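Local coordinates for N-acetylglucosamine 2-epimerase (Xylella fastidiosa, PDB 3GT5), which is probably an isomerase of the N-acylglucosamine 2-epimerase family that acts on sugars, at residues 211-216 with 227-232; 235-240 with 302-307; 153-158 with 207-212; 147-152 with 198-203. All coordinates share one frame; numbering follows the deposited sequence. Where two conformers were deposited one is given.

In the fold
All four contacts lie in the N-acylglucosamine 2-epimerase domain, a helical barrel whose helices are joined by loops and short antiparallel strands. Interactions 3 and 4 form a pair with centres about 8 Å apart: both dock neighbouring strands of one sheet, 155-160 and 149-150, on helix 192-211, and their segments alternate along the chain. Interaction 1 begins where that helix ends, shares Ala211 and Lys212 with interaction 3, and centres about 11 Å from it. Interaction 2 follows in the same long loop, about 16 Å from interaction 1 between centres, and reaches strand 302-308. Helix 192-211 is thus held by one sheet and leads through loops to a second, probably helping fix their course.

Interaction 1 of 4, residues 211-216 with 227-232; sequences AKADGL and VDWDYN
A type I' beta turn, Ala213 to Leu216, follows helix 192-211, and Lys212 and Ala213, at the entry to the turn, meet the loop after strand 220-221 through Val227 and Trp229. Val227 has CG2 anti to its carbonyl carbon, which brings that methyl within 3.8 Å of Lys212 O and 3.9 Å of Lys212 CB. The lysine touches only with the root of its side chain and its carbonyl; the amine turns off at chi4 (-91°) to a salt bridge with Glu226. Trp229 brings the benzo end of its indole to the same place. Its CH2 is 4.0 Å from Ala213 CB, and its CZ2 stands 4.1 Å from Lys212 O, both approached obliquely. The other methyl of Val227, CG1, sits 3.3 Å above the centre of the Trp229 ring, so valine and indole pack on each other as they meet Lys212 and Ala213. Behind them Asp228 makes an Asx turn, its OD1 accepting from Asp230 N at 3.1 Å. Trp218 packs against both Val227 and Trp229. Methyl and ring carbons thus meet an alanine methyl, the lysine CB and a backbone carbonyl in van der Waals contact, with the lysine charge paired to Glu226.

Interaction 2 of 4, residues 235-240 with 302-307; sequences NPKHLF and ICDDDK
Opposite charges lie near each other where Lys237 meets Asp304 and Asp306. The amine Lys237 NZ lies 4.4 Å from Asp306 OD2, beyond salt-bridge range, and 5.0 Å from Asp304 OD2, probably near enough for a weak attraction but bonded to neither. Van der Waals contact is made further back, by the methylenes: Asp304 OD2 rests 3.9 Å from Lys237 CE and 4.0 Å from Lys237 CG, the lysine chain passing across the aspartate at about a right angle. That chain is extended beyond CG, with CG anti to the carbonyl carbon (chi1 -51°), which carries the amine past Asp304 toward Asp306. The hydrogen bonds around the contact hold each side separately. Asp304 OD1 accepts from Asp306 N at 3.1 Å, an Asx turn that holds the first carboxylate by OD1, while OD2 lies against the lysine methylenes; the strand carries a classic beta bulge here, Cys303 and Asp304 both facing Gly295. Asp306 OD1 is taken by the hydroxyl of Tyr365. On the other side, a type I turn from Asn235 to His238, closed by His238 N to Asn235 O at 3.2 Å, presents Lys237 at the surface. The contact is thus a loose one of methylenes against a carboxylate, with a longer-range attraction added: the lysine probably offsets part of the negative charge of Asp304 and Asp306, while Asp305 has its own salt bridge to Arg289.

Interaction 3 of 4, residues 153-158 with 207-212; sequences YGLYKD and RRQAAK
Arg208 reaches from the last turns of helix 192-211 to the backbone of Tyr153, turning its guanidinium edge to the carbonyl. Arg208 NH2 donates to Tyr153 O at 2.9 Å, meeting a lone pair in the carbonyl plane, and Arg208 NH1 adds a weak second bond at 3.2 Å. With CG anti to the backbone N (chi1 -162°) and a bend at chi3, the arginine also comes alongside Gln209: NE and NH2 both grip Gln209 OE1 side-on, NE at 2.9 Å, with the oxygen close to the guanidinium plane. With NH2 shared between the two acceptors, NE on one and NH1 weakly on the other, rotation of the group is probably restricted. Leu155 runs past the arginine in the opposite direction, its CD1 3.4 Å from Arg208 NH2 at the guanidinium edge. Gln209 NE2 in turn bonds to Trp225 O. The contact thereby ties the start of strand 155-160 to the C-terminal part of helix 192-211, with Leu155 also packed on Leu201, Arg204 and Ile205 of that helix and on Asn175 of helix 172-189.

Interaction 4 of 4, residues 147-152 with 198-203; sequences HFWDAE and ALVLAD
Strand 149-150, on the outer border of its sheet, faces residues 198-203 of helix 192-211 at a distance: the nearest alpha carbons, Trp149 and Leu201, are 10.9 Å apart. The helix is regular here, with Ala202 N bonded to Ala198 O at 3.0 Å and Asp203 N to Leu199 O at 2.9 Å. The gap is spanned by one large side chain, Trp149. Its CG is anti to the backbone N (chi1 -179°), so the indole reaches out from the strand and puts the far end of its six-membered ring against the helix. There CZ3 lies 3.9 Å from Leu201 CD2, and the neighbouring CH2 is 4.2 Å from Val200 CG1. Both methyls come at the ring edge, near its plane, rather than over a face; the valine side chain lies about at right angles to the tryptophan, the leucine at a slant. Over one face of the indole, offset toward its rim, sits Ala151 N, 3.8 Å above the plane, where the chain turns after the strand. Arg197 makes a cation-pi contact with the same ring, and Tyr156 of the adjacent strand 155-160 meets it as well. Beyond Leu201, Asn175 and Met178 of helix 172-189 continue the packing, while Ala198 and Ala202 press on helix 247-263, so helix 192-211 is packed by the strand pair, helix 172-189 and helix 247-263.

Interaction 1 of 4, residues 211-216 with 227-232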
loop_
_atom_site.group_PDB
_atom_site.type_symbol
_atom_site.label_atom_id
_atom_site.label_comp_id
_atom_site.label_asym_id
_atom_site.label_seq_id
_atom_site.Cartn_x
_atom_site.Cartn_y
_atom_site.Cartn_z
ATOM N N ALA A 211 10.371 -18.881 4.388
ATOM C CA ALA A 211 10.838 -20.212 4.781
ATOM C C ALA A 211 10.784 -20.439 6.282
ATOM O O ALA A 211 10.656 -21.565 6.723
ATOM C CB ALA A 211 12.236 -20.466 4.253
ATOM N N LYS A 212 10.831 -19.365 7.071
ATOM C CA LYS A 212 10.844 -19.477 8.523
ATOM C C LYS A 212 9.439 -19.578 9.108
ATOM O O LYS A 212 9.272 -19.734 10.332
ATOM C CB LYS A 212 11.567 -18.270 9.100
ATOM C CG LYS A 212 13.001 -18.064 8.569
ATOM C CD LYS A 212 13.642 -16.844 9.220
ATOM C CE LYS A 212 14.933 -16.452 8.518
ATOM N NZ LYS A 212 16.037 -17.124 9.135
ATOM N N ALA A 213 8.421 -19.479 8.255
ATOM C CA ALA A 213 7.028 -19.458 8.752
ATOM C C ALA A 213 6.145 -20.274 7.859
ATOM O O ALA A 213 5.015 -19.890 7.530
ATOM C CB ALA A 213 6.524 -18.007 8.860
ATOM N N ASP A 214 6.713 -21.383 7.402
ATOM C CA ASP A 214 5.998 -22.400 6.681
ATOM C C ASP A 214 5.456 -21.926 5.348
ATOM O O ASP A 214 4.408 -22.371 4.897
ATOM C CB ASP A 214 4.912 -23.032 7.570
ATOM C CG ASP A 214 4.602 -24.471 7.155
ATOM O OD1 ASP A 214 5.557 -25.164 6.727
ATOM O OD2 ASP A 214 3.418 -24.887 7.224
ATOM N N GLY A 215 6.202 -21.034 4.709
ATOM C CA GLY A 215 5.915 -20.626 3.347
ATOM C C GLY A 215 5.040 -19.404 3.160
ATOM O O GLY A 215 4.707 -19.054 2.002
ATOM N N LEU A 216 4.629 -18.764 4.254
ATOM C CA LEU A 216 3.924 -17.481 4.196
ATOM C C LEU A 216 4.768 -16.430 4.888
ATOM O O LEU A 216 5.680 -16.767 5.642
ATOM C CB LEU A 216 2.546 -17.560 4.848
ATOM C CG LEU A 216 1.507 -18.447 4.155
ATOM C CD1 LEU A 216 0.198 -18.337 4.954
ATOM C CD2 LEU A 216 1.273 -18.042 2.703
ATOM N N VAL A 227 11.798 -15.034 13.385
ATOM C CA VAL A 227 10.395 -14.700 13.586
ATOM C C VAL A 227 10.124 -14.307 15.044
ATOM O O VAL A 227 10.577 -15.009 15.977
ATOM C CB VAL A 227 9.473 -15.884 13.209
ATOM C CG1 VAL A 227 8.027 -15.523 13.588
ATOM C CG2 VAL A 227 9.593 -16.195 11.708
ATOM N N ASP A 228 9.392 -13.218 15.243
ATOM C CA ASP A 228 8.881 -12.803 16.558
ATOM C C ASP A 228 7.390 -13.185 16.566
ATOM O O ASP A 228 6.561 -12.484 16.070
ATOM C CB ASP A 228 9.100 -11.302 16.795
ATOM C CG ASP A 228 8.679 -10.844 18.198
ATOM O OD1 ASP A 228 7.920 -11.605 18.866
ATOM O OD2 ASP A 228 9.080 -9.734 18.607
ATOM N N TRP A 229 7.060 -14.318 17.158
ATOM C CA TRP A 229 5.679 -14.792 17.125
ATOM C C TRP A 229 4.732 -14.016 18.061
ATOM O O TRP A 229 3.529 -14.150 17.923
ATOM C CB TRP A 229 5.643 -16.271 17.485
ATOM C CG TRP A 229 6.351 -17.161 16.552
ATOM C CD1 TRP A 229 7.555 -17.781 16.770
ATOM C CD2 TRP A 229 5.922 -17.567 15.264
ATOM N NE1 TRP A 229 7.892 -18.548 15.701
ATOM C CE2 TRP A 229 6.904 -18.451 14.757
ATOM C CE3 TRP A 229 4.803 -17.276 14.473
ATOM C CZ2 TRP A 229 6.794 -19.034 13.501
ATOM C CZ3 TRP A 229 4.683 -17.871 13.218
ATOM C CH2 TRP A 229 5.673 -18.741 12.747
ATOM N N ASP A 230 5.276 -13.282 19.037
ATOM C CA ASP A 230 4.501 -12.635 20.087
ATOM C C ASP A 230 4.309 -11.116 19.932
ATOM O O ASP A 230 3.601 -10.482 20.730
ATOM C CB ASP A 230 5.169 -12.895 21.438
ATOM C CG ASP A 230 4.956 -14.310 21.937
ATOM O OD1 ASP A 230 4.023 -14.995 21.486
ATOM O OD2 ASP A 230 5.721 -14.701 22.850
ATOM N N TYR A 231 4.991 -10.500 18.962
ATOM C CA TYR A 231 4.909 -9.053 18.829
ATOM C C TYR A 231 3.469 -8.621 18.576
ATOM O O TYR A 231 2.840 -9.075 17.628
ATOM C CB TYR A 231 5.829 -8.551 17.701
ATOM C CG TYR A 231 5.952 -7.057 17.659
ATOM C CD1 TYR A 231 6.946 -6.386 18.363
ATOM C CD2 TYR A 231 5.009 -6.289 16.973
ATOM C CE1 TYR A 231 7.009 -4.989 18.373
ATOM C CE2 TYR A 231 5.098 -4.937 16.938
ATOM C CZ TYR A 231 6.072 -4.272 17.657
ATOM O OH TYR A 231 6.099 -2.886 17.623
ATOM N N ASN A 232 2.989 -7.707 19.411
ATOM C CA ASN A 232 1.618 -7.154 19.379
ATOM C C ASN A 232 0.531 -8.204 19.571
ATOM O O ASN A 232 -0.611 -7.993 19.165
ATOM C CB ASN A 232 1.355 -6.270 18.153
ATOM C CG ASN A 232 1.827 -4.860 18.339
ATOM O OD1 ASN A 232 2.177 -4.452 19.468
ATOM N ND2 ASN A 232 1.850 -4.081 17.230
#

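Interaction 2 of 4, residues 235-240 with 302-307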
loop_
_atom_site.group_PDB
_atom_site.type_symbol
_atom_site.label_atom_id
_atom_site.label_comp_id
_atom_site.label_asym_id
_atom_site.label_seq_id
_atom_site.Cartn_x
_atom_site.Cartn_y
_atom_site.Cartn_z
ATOM N N ASN A 235 -1.877 -6.302 21.352
ATOM C CA ASN A 235 -2.466 -5.166 20.634
ATOM C C ASN A 235 -2.635 -5.564 19.166
ATOM O O ASN A 235 -2.013 -4.987 18.279
ATOM C CB ASN A 235 -1.553 -3.946 20.801
ATOM C CG ASN A 235 -2.128 -2.682 20.170
ATOM O OD1 ASN A 235 -3.336 -2.585 19.915
ATOM N ND2 ASN A 235 -1.264 -1.732 19.895
ATOM N N PRO A 236 -3.489 -6.564 18.912
ATOM C CA PRO A 236 -3.447 -7.259 17.621
ATOM C C PRO A 236 -4.095 -6.499 16.465
ATOM O O PRO A 236 -3.921 -6.880 15.312
ATOM C CB PRO A 236 -4.201 -8.575 17.921
ATOM C CG PRO A 236 -5.161 -8.203 18.978
ATOM C CD PRO A 236 -4.470 -7.181 19.832
ATOM N N LYS A 237 -4.857 -5.444 16.771
ATOM C CA LYS A 237 -5.424 -4.593 15.732
ATOM C C LYS A 237 -4.627 -3.284 15.514
ATOM O O LYS A 237 -5.136 -2.334 14.902
ATOM C CB LYS A 237 -6.884 -4.286 16.080
ATOM C CG LYS A 237 -7.698 -5.559 16.395
ATOM C CD LYS A 237 -9.115 -5.213 16.829
ATOM C CE LYS A 237 -10.043 -6.415 16.706
ATOM N NZ LYS A 237 -11.440 -6.014 17.080
ATOM N N HIS A 238 -3.386 -3.221 16.003
ATOM C CA HIS A 238 -2.523 -2.095 15.691
ATOM C C HIS A 238 -2.593 -1.875 14.180
ATOM O O HIS A 238 -2.610 -2.835 13.425
ATOM C CB HIS A 238 -1.093 -2.419 16.160
ATOM C CG HIS A 238 -0.149 -1.274 16.037
ATOM N ND1 HIS A 238 0.496 -0.968 14.859
ATOM C CD2 HIS A 238 0.270 -0.364 16.949
ATOM C CE1 HIS A 238 1.277 0.084 15.051
ATOM N NE2 HIS A 238 1.148 0.476 16.310
ATOM N N LEU A 239 -2.636 -0.615 13.722
ATOM C CA LEU A 239 -2.927 -0.268 12.309
ATOM C C LEU A 239 -1.837 -0.698 11.336
ATOM O O LEU A 239 -2.140 -1.185 10.244
ATOM C CB LEU A 239 -3.180 1.260 12.177
ATOM C CG LEU A 239 -3.586 1.840 10.802
ATOM C CD1 LEU A 239 -4.778 1.119 10.195
ATOM C CD2 LEU A 239 -3.882 3.378 10.904
ATOM N N PHE A 240 -0.573 -0.554 11.728
ATOM C CA PHE A 240 0.541 -0.904 10.851
ATOM C C PHE A 240 1.227 -2.206 11.191
ATOM O O PHE A 240 1.910 -2.781 10.329
ATOM C CB PHE A 240 1.576 0.235 10.839
ATOM C CG PHE A 240 1.013 1.542 10.338
ATOM C CD1 PHE A 240 0.790 1.746 8.986
ATOM C CD2 PHE A 240 0.641 2.534 11.221
ATOM C CE1 PHE A 240 0.234 2.963 8.515
ATOM C CE2 PHE A 240 0.088 3.755 10.737
ATOM C CZ PHE A 240 -0.096 3.949 9.392
ATOM N N ILE A 302 -8.704 -18.453 11.958
ATOM C CA ILE A 302 -8.966 -17.019 11.793
ATOM C C ILE A 302 -8.890 -16.305 13.134
ATOM O O ILE A 302 -9.594 -16.669 14.105
ATOM C CB ILE A 302 -10.329 -16.759 11.082
ATOM C CG1 ILE A 302 -10.336 -17.372 9.689
ATOM C CG2 ILE A 302 -10.650 -15.245 11.060
ATOM C CD1 ILE A 302 -9.335 -16.818 8.772
ATOM N N CYS A 303 -8.052 -15.273 13.228
ATOM C CA CYS A 303 -7.916 -14.537 14.473
ATOM C C CYS A 303 -8.564 -13.158 14.405
ATOM O O CYS A 303 -8.765 -12.516 15.433
ATOM C CB CYS A 303 -6.447 -14.436 14.895
ATOM S SG CYS A 303 -5.384 -13.702 13.633
ATOM N N ASP A 304 -8.904 -12.705 13.191
ATOM C CA ASP A 304 -9.630 -11.469 13.008
ATOM C C ASP A 304 -10.462 -11.656 11.741
ATOM O O ASP A 304 -9.927 -11.783 10.627
ATOM C CB ASP A 304 -8.643 -10.260 12.962
ATOM C CG ASP A 304 -9.336 -8.915 12.970
ATOM O OD1 ASP A 304 -10.534 -8.843 12.621
ATOM O OD2 ASP A 304 -8.673 -7.902 13.323
ATOM N N ASP A 305 -11.778 -11.723 11.930
ATOM C CA ASP A 305 -12.664 -11.933 10.818
ATOM C C ASP A 305 -13.249 -10.651 10.224
ATOM O O ASP A 305 -14.089 -10.781 9.350
ATOM C CB ASP A 305 -13.771 -12.929 11.145
ATOM C CG ASP A 305 -14.772 -12.414 12.136
ATOM O OD1 ASP A 305 -14.490 -11.473 12.897
ATOM O OD2 ASP A 305 -15.889 -12.988 12.143
ATOM N N ASP A 306 -12.809 -9.469 10.681
ATOM C CA ASP A 306 -13.164 -8.206 10.024
ATOM C C ASP A 306 -12.724 -8.259 8.537
ATOM O O ASP A 306 -11.729 -8.923 8.175
ATOM C CB ASP A 306 -12.549 -6.991 10.730
ATOM C CG ASP A 306 -13.206 -6.660 12.087
ATOM O OD1 ASP A 306 -14.338 -7.131 12.350
ATOM O OD2 ASP A 306 -12.552 -5.972 12.868
ATOM N N LYS A 307 -13.462 -7.537 7.699
ATOM C CA LYS A 307 -13.243 -7.497 6.280
ATOM C C LYS A 307 -12.789 -6.069 5.940
ATOM O O LYS A 307 -13.560 -5.111 6.058
ATOM C CB LYS A 307 -14.542 -7.820 5.519
ATOM C CG LYS A 307 -15.274 -9.091 5.969
ATOM C CD LYS A 307 -14.529 -10.360 5.753
ATOM C CE LYS A 307 -15.263 -11.559 6.481
ATOM N NZ LYS A 307 -16.667 -11.810 6.013
#

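Interaction 3 of 4, residues 153-158 with 207-212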
loop_
_atom_site.group_PDB
_atom_site.type_symbol
_atom_site.label_atom_id
_atom_site.label_comp_id
_atom_site.label_asym_id
_atom_site.label_seq_id
_atom_site.Cartn_x
_atom_site.Cartn_y
_atom_site.Cartn_z
ATOM N N TYR A 153 21.736 -8.379 5.774
ATOM C CA TYR A 153 20.443 -9.043 5.686
ATOM C C TYR A 153 19.697 -8.793 4.365
ATOM O O TYR A 153 18.787 -9.535 4.032
ATOM C CB TYR A 153 19.585 -8.679 6.849
ATOM C CG TYR A 153 20.090 -9.230 8.154
ATOM C CD1 TYR A 153 19.885 -10.567 8.497
ATOM C CD2 TYR A 153 20.813 -8.453 9.011
ATOM C CE1 TYR A 153 20.366 -11.077 9.741
ATOM C CE2 TYR A 153 21.323 -8.976 10.217
ATOM C CZ TYR A 153 21.072 -10.240 10.572
ATOM O OH TYR A 153 21.546 -10.699 11.802
ATOM N N GLY A 154 20.105 -7.794 3.608
ATOM C CA GLY A 154 19.399 -7.417 2.373
ATOM C C GLY A 154 18.015 -6.811 2.598
ATOM O O GLY A 154 17.119 -6.928 1.740
ATOM N N LEU A 155 17.852 -6.214 3.776
ATOM C CA LEU A 155 16.602 -5.579 4.224
ATOM C C LEU A 155 16.799 -4.281 5.017
ATOM O O LEU A 155 17.844 -4.088 5.662
ATOM C CB LEU A 155 15.829 -6.584 5.096
ATOM C CG LEU A 155 15.385 -7.856 4.410
ATOM C CD1 LEU A 155 15.013 -8.945 5.424
ATOM C CD2 LEU A 155 14.232 -7.537 3.463
ATOM N N TYR A 156 15.774 -3.409 5.037
ATOM C CA TYR A 156 15.799 -2.176 5.776
ATOM C C TYR A 156 15.330 -2.415 7.208
ATOM O O TYR A 156 14.376 -3.194 7.456
ATOM C CB TYR A 156 14.893 -1.107 5.119
ATOM C CG TYR A 156 15.397 -0.659 3.760
ATOM C CD1 TYR A 156 16.376 0.330 3.634
ATOM C CD2 TYR A 156 14.918 -1.242 2.598
ATOM C CE1 TYR A 156 16.856 0.696 2.379
ATOM C CE2 TYR A 156 15.379 -0.853 1.361
ATOM C CZ TYR A 156 16.320 0.109 1.258
ATOM O OH TYR A 156 16.736 0.451 -0.002
ATOM N N LYS A 157 15.984 -1.709 8.120
ATOM C CA LYS A 157 15.529 -1.578 9.509
ATOM C C LYS A 157 14.272 -0.736 9.562
ATOM O O LYS A 157 13.987 0.022 8.635
ATOM C CB LYS A 157 16.637 -0.944 10.349
ATOM C CG LYS A 157 17.930 -1.760 10.276
ATOM C CD LYS A 157 18.994 -1.286 11.260
ATOM C CE LYS A 157 19.406 0.140 11.002
ATOM N NZ LYS A 157 20.784 0.382 11.510
ATOM N N ASP A 158 13.526 -0.824 10.653
ATOM C CA ASP A 158 12.186 -0.212 10.648
ATOM C C ASP A 158 12.043 1.193 11.209
ATOM O O ASP A 158 11.335 2.021 10.652
ATOM C CB ASP A 158 11.228 -1.112 11.385
ATOM C CG ASP A 158 9.922 -1.256 10.659
ATOM O OD1 ASP A 158 8.946 -0.598 11.104
ATOM O OD2 ASP A 158 9.879 -2.033 9.662
ATOM N N ARG A 207 11.096 -15.444 -0.070
ATOM C CA ARG A 207 11.806 -16.717 -0.045
ATOM C C ARG A 207 12.455 -16.970 1.299
ATOM O O ARG A 207 11.991 -17.871 2.015
ATOM C CB ARG A 207 12.784 -16.840 -1.211
ATOM C CG ARG A 207 12.059 -16.770 -2.546
ATOM C CD ARG A 207 12.748 -17.600 -3.644
ATOM N NE ARG A 207 13.980 -16.966 -4.020
ATOM C CZ ARG A 207 14.800 -17.403 -4.970
ATOM N NH1 ARG A 207 15.887 -16.705 -5.237
ATOM N NH2 ARG A 207 14.559 -18.538 -5.619
ATOM N N ARG A 208 13.481 -16.208 1.673
ATOM C CA ARG A 208 14.169 -16.491 2.936
ATOM C C ARG A 208 13.285 -16.376 4.170
ATOM O O ARG A 208 13.244 -17.305 4.986
ATOM C CB ARG A 208 15.372 -15.597 3.115
ATOM C CG ARG A 208 16.319 -16.133 4.156
ATOM C CD ARG A 208 17.462 -15.127 4.366
ATOM N NE ARG A 208 17.005 -13.822 4.883
ATOM C CZ ARG A 208 17.741 -12.703 4.885
ATOM N NH1 ARG A 208 18.990 -12.709 4.401
ATOM N NH2 ARG A 208 17.239 -11.565 5.358
ATOM N N GLN A 209 12.634 -15.240 4.325
ATOM C CA GLN A 209 11.806 -15.038 5.527
ATOM C C GLN A 209 10.583 -15.929 5.521
ATOM O O GLN A 209 10.200 -16.460 6.584
ATOM C CB GLN A 209 11.415 -13.566 5.768
ATOM C CG GLN A 209 12.609 -12.566 5.917
ATOM C CD GLN A 209 13.601 -12.990 6.970
ATOM O OE1 GLN A 209 14.788 -13.151 6.686
ATOM N NE2 GLN A 209 13.130 -13.152 8.201
ATOM N N ALA A 210 9.957 -16.097 4.365
ATOM C CA ALA A 210 8.791 -16.988 4.261
ATOM C C ALA A 210 9.142 -18.424 4.676
ATOM O O ALA A 210 8.301 -19.093 5.244
ATOM C CB ALA A 210 8.184 -16.965 2.836
ATOM N N ALA A 211 10.371 -18.881 4.388
ATOM C CA ALA A 211 10.838 -20.212 4.781
ATOM C C ALA A 211 10.784 -20.439 6.282
ATOM O O ALA A 211 10.656 -21.565 6.723
ATOM C CB ALA A 211 12.236 -20.466 4.253
ATOM N N LYS A 212 10.831 -19.365 7.071
ATOM C CA LYS A 212 10.844 -19.477 8.523
ATOM C C LYS A 212 9.439 -19.578 9.108
ATOM O O LYS A 212 9.272 -19.734 10.332
ATOM C CB LYS A 212 11.567 -18.270 9.100
ATOM C CG LYS A 212 13.001 -18.064 8.569
ATOM C CD LYS A 212 13.642 -16.844 9.220
ATOM C CE LYS A 212 14.933 -16.452 8.518
ATOM N NZ LYS A 212 16.037 -17.124 9.135
#

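Interaction 4 of 4, residues 147-152 with 198-203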
loop_
_atom_site.group_PDB
_atom_site.type_symbol
_atom_site.label_atom_id
_atom_site.label_comp_id
_atom_site.label_asym_id
_atom_site.label_seq_id
_atom_site.Cartn_x
_atom_site.Cartn_y
_atom_site.Cartn_z
ATOM N N HIS A 147 21.168 5.325 6.801
ATOM C CA HIS A 147 20.617 4.962 8.109
ATOM C C HIS A 147 19.870 3.638 8.193
ATOM O O HIS A 147 19.942 2.949 9.227
ATOM C CB HIS A 147 19.673 6.048 8.609
ATOM C CG HIS A 147 20.308 7.392 8.750
ATOM N ND1 HIS A 147 21.307 7.657 9.670
ATOM C CD2 HIS A 147 20.033 8.568 8.136
ATOM C CE1 HIS A 147 21.623 8.944 9.603
ATOM N NE2 HIS A 147 20.870 9.516 8.678
ATOM N N PHE A 148 19.088 3.306 7.169
ATOM C CA PHE A 148 18.154 2.205 7.272
ATOM C C PHE A 148 18.618 0.872 6.676
ATOM O O PHE A 148 18.236 -0.185 7.113
ATOM C CB PHE A 148 16.826 2.599 6.603
ATOM C CG PHE A 148 16.059 3.610 7.355
ATOM C CD1 PHE A 148 15.042 3.226 8.235
ATOM C CD2 PHE A 148 16.325 4.957 7.194
ATOM C CE1 PHE A 148 14.333 4.140 8.933
ATOM C CE2 PHE A 148 15.594 5.913 7.927
ATOM C CZ PHE A 148 14.601 5.499 8.787
ATOM N N TRP A 149 19.393 0.918 5.601
ATOM C CA TRP A 149 19.768 -0.286 4.891
ATOM C C TRP A 149 20.713 -1.157 5.709
ATOM O O TRP A 149 21.682 -0.659 6.301
ATOM C CB TRP A 149 20.421 0.099 3.577
ATOM C CG TRP A 149 20.828 -1.045 2.741
ATOM C CD1 TRP A 149 22.084 -1.260 2.255
ATOM C CD2 TRP A 149 19.995 -2.089 2.172
ATOM N NE1 TRP A 149 22.106 -2.383 1.475
ATOM C CE2 TRP A 149 20.838 -2.914 1.409
ATOM C CE3 TRP A 149 18.633 -2.421 2.265
ATOM C CZ2 TRP A 149 20.369 -4.037 0.711
ATOM C CZ3 TRP A 149 18.170 -3.533 1.570
ATOM C CH2 TRP A 149 19.028 -4.321 0.793
ATOM N N ASP A 150 20.441 -2.449 5.753
ATOM C CA ASP A 150 21.349 -3.411 6.419
ATOM C C ASP A 150 21.805 -4.427 5.378
ATOM O O ASP A 150 21.156 -5.479 5.157
ATOM C CB ASP A 150 20.576 -4.055 7.575
ATOM C CG ASP A 150 21.452 -4.829 8.558
ATOM O OD1 ASP A 150 22.662 -5.052 8.335
ATOM O OD2 ASP A 150 20.830 -5.237 9.556
ATOM N N ALA A 151 22.947 -4.150 4.744
ATOM C CA ALA A 151 23.422 -5.006 3.636
ATOM C C ALA A 151 23.570 -6.503 3.988
ATOM O O ALA A 151 23.321 -7.372 3.153
ATOM C CB ALA A 151 24.766 -4.462 3.128
ATOM N N GLU A 152 23.912 -6.799 5.236
ATOM C CA GLU A 152 24.165 -8.158 5.698
ATOM C C GLU A 152 22.887 -9.021 5.561
ATOM O O GLU A 152 22.952 -10.227 5.273
ATOM C CB GLU A 152 24.666 -8.082 7.164
ATOM C CG GLU A 152 24.454 -9.287 8.022
ATOM C CD GLU A 152 25.235 -9.236 9.339
ATOM O OE1 GLU A 152 25.188 -8.220 10.066
ATOM O OE2 GLU A 152 25.874 -10.252 9.667
ATOM N N ALA A 198 14.546 -3.538 -5.473
ATOM C CA ALA A 198 13.211 -4.181 -5.340
ATOM C C ALA A 198 13.279 -5.677 -5.375
ATOM O O ALA A 198 12.613 -6.388 -4.593
ATOM C CB ALA A 198 12.224 -3.654 -6.436
ATOM N N LEU A 199 14.094 -6.218 -6.283
ATOM C CA LEU A 199 14.231 -7.655 -6.411
ATOM C C LEU A 199 14.868 -8.286 -5.194
ATOM O O LEU A 199 14.435 -9.386 -4.806
ATOM C CB LEU A 199 15.030 -8.043 -7.678
ATOM C CG LEU A 199 15.126 -9.563 -7.920
ATOM C CD1 LEU A 199 13.766 -10.202 -8.207
ATOM C CD2 LEU A 199 16.192 -9.873 -9.056
ATOM N N VAL A 200 15.925 -7.659 -4.668
ATOM C CA VAL A 200 16.603 -8.137 -3.431
ATOM C C VAL A 200 15.574 -8.232 -2.267
ATOM O O VAL A 200 15.480 -9.274 -1.597
ATOM C CB VAL A 200 17.787 -7.256 -2.995
ATOM C CG1 VAL A 200 18.320 -7.690 -1.577
ATOM C CG2 VAL A 200 18.938 -7.286 -4.029
ATOM N N LEU A 201 14.797 -7.183 -2.086
ATOM C CA LEU A 201 13.771 -7.135 -1.013
ATOM C C LEU A 201 12.761 -8.260 -1.208
ATOM O O LEU A 201 12.422 -8.981 -0.246
ATOM C CB LEU A 201 13.045 -5.794 -1.003
ATOM C CG LEU A 201 13.817 -4.518 -0.682
ATOM C CD1 LEU A 201 12.915 -3.252 -0.857
ATOM C CD2 LEU A 201 14.462 -4.552 0.728
ATOM N N ALA A 202 12.248 -8.415 -2.437
ATOM C CA ALA A 202 11.336 -9.550 -2.724
ATOM C C ALA A 202 11.930 -10.934 -2.430
ATOM O O ALA A 202 11.296 -11.783 -1.836
ATOM C CB ALA A 202 10.806 -9.495 -4.175
ATOM N N ASP A 203 13.175 -11.144 -2.820
ATOM C CA ASP A 203 13.829 -12.407 -2.578
ATOM C C ASP A 203 13.965 -12.680 -1.072
ATOM O O ASP A 203 13.585 -13.767 -0.573
ATOM C CB ASP A 203 15.188 -12.387 -3.219
ATOM C CG ASP A 203 16.020 -13.601 -2.811
ATOM O OD1 ASP A 203 15.548 -14.724 -2.979
ATOM O OD2 ASP A 203 17.116 -13.402 -2.207
#